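Local structure of arginyl-trna synthetase (Thermus thermophilus, 1IQ0) at residues Lys251-Leu256 with Phe290-Ser295. The protein probably joins arginine to its cognate tRNA at the expense of ATP, as a monomeric class I aminoacyl-tRNA synthetase. Numbering follows the deposited sequence.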
loop_
_atom_site.group_PDB
_atom_site.type_symbol
_atom_site.label_atom_id
_atom_site.label_comp_id
_atom_site.label_asym_id
_atom_site.label_seq_id
_atom_site.Cartn_x
_atom_site.Cartn_y
_atom_site.Cartn_z
ATOM N N LYS A 251 19.382 12.452 -22.005
ATOM C CA LYS A 251 18.246 13.314 -22.300
ATOM C C LYS A 251 17.887 14.164 -21.089
ATOM O O LYS A 251 17.592 15.352 -21.228
ATOM C CB LYS A 251 17.029 12.480 -22.725
ATOM C CG LYS A 251 17.219 11.751 -24.053
ATOM C CD LYS A 251 16.055 10.804 -24.377
ATOM C CE LYS A 251 16.380 9.963 -25.625
ATOM N NZ LYS A 251 15.303 8.985 -25.971
ATOM N N ALA A 252 17.915 13.557 -19.902
ATOM C CA ALA A 252 17.588 14.282 -18.679
ATOM C C ALA A 252 18.658 15.330 -18.438
ATOM O O ALA A 252 18.351 16.480 -18.126
ATOM C CB ALA A 252 17.510 13.320 -17.477
ATOM N N LEU A 253 19.915 14.922 -18.583
ATOM C CA LEU A 253 21.048 15.817 -18.389
ATOM C C LEU A 253 20.969 17.018 -19.338
ATOM O O LEU A 253 21.176 18.161 -18.925
ATOM C CB LEU A 253 22.356 15.050 -18.609
ATOM C CG LEU A 253 23.223 14.662 -17.400
ATOM C CD1 LEU A 253 22.414 14.613 -16.136
ATOM C CD2 LEU A 253 23.891 13.322 -17.676
ATOM N N ALA A 254 20.650 16.762 -20.603
ATOM C CA ALA A 254 20.550 17.835 -21.588
ATOM C C ALA A 254 19.408 18.779 -21.242
ATOM O O ALA A 254 19.525 19.987 -21.409
ATOM C CB ALA A 254 20.346 17.257 -22.989
ATOM N N LEU A 255 18.301 18.230 -20.757
ATOM C CA LEU A 255 17.162 19.061 -20.397
ATOM C C LEU A 255 17.504 19.922 -19.176
ATOM O O LEU A 255 17.200 21.113 -19.145
ATOM C CB LEU A 255 15.940 18.179 -20.117
ATOM C CG LEU A 255 14.648 18.868 -19.670
ATOM C CD1 LEU A 255 14.225 19.928 -20.682
ATOM C CD2 LEU A 255 13.559 17.814 -19.507
ATOM N N LEU A 256 18.171 19.332 -18.188
ATOM C CA LEU A 256 18.545 20.069 -16.980
ATOM C C LEU A 256 19.580 21.178 -17.215
ATOM O O LEU A 256 19.488 22.256 -16.616
ATOM C CB LEU A 256 19.066 19.097 -15.919
ATOM C CG LEU A 256 17.992 18.193 -15.316
ATOM C CD1 LEU A 256 18.616 17.114 -14.440
ATOM C CD2 LEU A 256 17.038 19.064 -14.514
ATOM N N PHE A 290 23.215 19.531 -5.614
ATOM C CA PHE A 290 23.135 18.096 -5.864
ATOM C C PHE A 290 24.073 17.865 -7.049
ATOM O O PHE A 290 23.988 18.572 -8.059
ATOM C CB PHE A 290 21.718 17.681 -6.278
ATOM C CG PHE A 290 20.728 17.636 -5.147
ATOM C CD1 PHE A 290 20.765 16.604 -4.210
ATOM C CD2 PHE A 290 19.743 18.615 -5.029
ATOM C CE1 PHE A 290 19.833 16.545 -3.171
ATOM C CE2 PHE A 290 18.807 18.566 -3.998
ATOM C CZ PHE A 290 18.851 17.527 -3.066
ATOM N N VAL A 291 24.973 16.897 -6.935
ATOM C CA VAL A 291 25.887 16.623 -8.035
ATOM C C VAL A 291 25.214 15.681 -9.028
ATOM O O VAL A 291 24.669 14.656 -8.633
ATOM C CB VAL A 291 27.193 15.972 -7.537
ATOM C CG1 VAL A 291 28.122 15.704 -8.716
ATOM C CG2 VAL A 291 27.868 16.881 -6.520
ATOM N N LEU A 292 25.234 16.047 -10.310
ATOM C CA LEU A 292 24.642 15.217 -11.355
ATOM C C LEU A 292 25.775 14.417 -12.000
ATOM O O LEU A 292 25.685 13.196 -12.134
ATOM C CB LEU A 292 23.931 16.090 -12.402
ATOM C CG LEU A 292 22.743 16.936 -11.912
ATOM C CD1 LEU A 292 22.207 17.805 -13.039
ATOM C CD2 LEU A 292 21.644 16.021 -11.398
ATOM N N LEU A 293 26.840 15.117 -12.393
ATOM C CA LEU A 293 28.017 14.489 -12.991
ATOM C C LEU A 293 29.254 14.859 -12.177
ATOM O O LEU A 293 29.512 16.038 -11.942
ATOM C CB LEU A 293 28.225 14.962 -14.436
ATOM C CG LEU A 293 27.247 14.502 -15.521
ATOM C CD1 LEU A 293 27.648 15.100 -16.864
ATOM C CD2 LEU A 293 27.247 12.988 -15.601
ATOM N N ARG A 294 30.011 13.860 -11.734
ATOM C CA ARG A 294 31.228 14.140 -10.976
ATOM C C ARG A 294 32.240 14.677 -11.982
ATOM O O ARG A 294 32.059 14.512 -13.188
ATOM C CB ARG A 294 31.760 12.868 -10.306
ATOM C CG ARG A 294 30.750 12.194 -9.379
ATOM C CD ARG A 294 31.402 11.126 -8.513
ATOM N NE ARG A 294 30.426 10.357 -7.738
ATOM C CZ ARG A 294 29.588 9.463 -8.263
ATOM N NH1 ARG A 294 29.606 9.223 -9.568
ATOM N NH2 ARG A 294 28.729 8.806 -7.485
ATOM N N SER A 295 33.292 15.329 -11.493
ATOM C CA SER A 295 34.314 15.902 -12.367
ATOM C C SER A 295 34.909 14.898 -13.350
ATOM O O SER A 295 35.257 15.264 -14.474
ATOM C CB SER A 295 35.437 16.530 -11.534
ATOM O OG SER A 295 35.961 15.608 -10.594
#
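Leu256 N donates to Ala252 O at 2.9 Å, one of the helical bonds of the turn that carries Leu256 toward Leu292. No hydrogen bond joins residues 251-256 to 290-295, and what holds them together is four leucines. Leu256 and Leu292 meet methyl to methyl, CD1 of Leu256 lying 3.9 Å from CD1 of Leu292, with the two side chains at a slant to each other. One turn back, Leu253 serves both leucines of the bulge. Its CD2 sits 4.0 Å from Leu293 CD2, while its CD1 looks at the base of the neighbouring side chain, 4.3 Å from Leu292 CB. The torsions of Leu253 turn its two methyls this way, but chi1 of -106° and chi2 of 23° are both well away from staggered values, which points either to a mildly strained side chain or to a loosely defined one. Leu292 and Leu293 are consecutive, yet both start out toward the helix, where regular strand neighbours would alternate. The reason is a classic beta bulge: both residues face Leu274, and Leu292 takes a helix-like psi of -51° as the chain turns its corner. The patch is small, 168 Å² counting both sides, but mostly buried. Around it, Met276 of strand 274-277 touches both Leu256 and Leu292. Helix 248-256 thus packs on the bulge at Leu292-Leu293, just past edge strand 289-291 of a small three-stranded antiparallel sheet in the catalytic domain, distinct from the large mixed sheet; strand 274-277 is its middle member, and helix 301-312 packs Ile306 against Leu256 and Leu292.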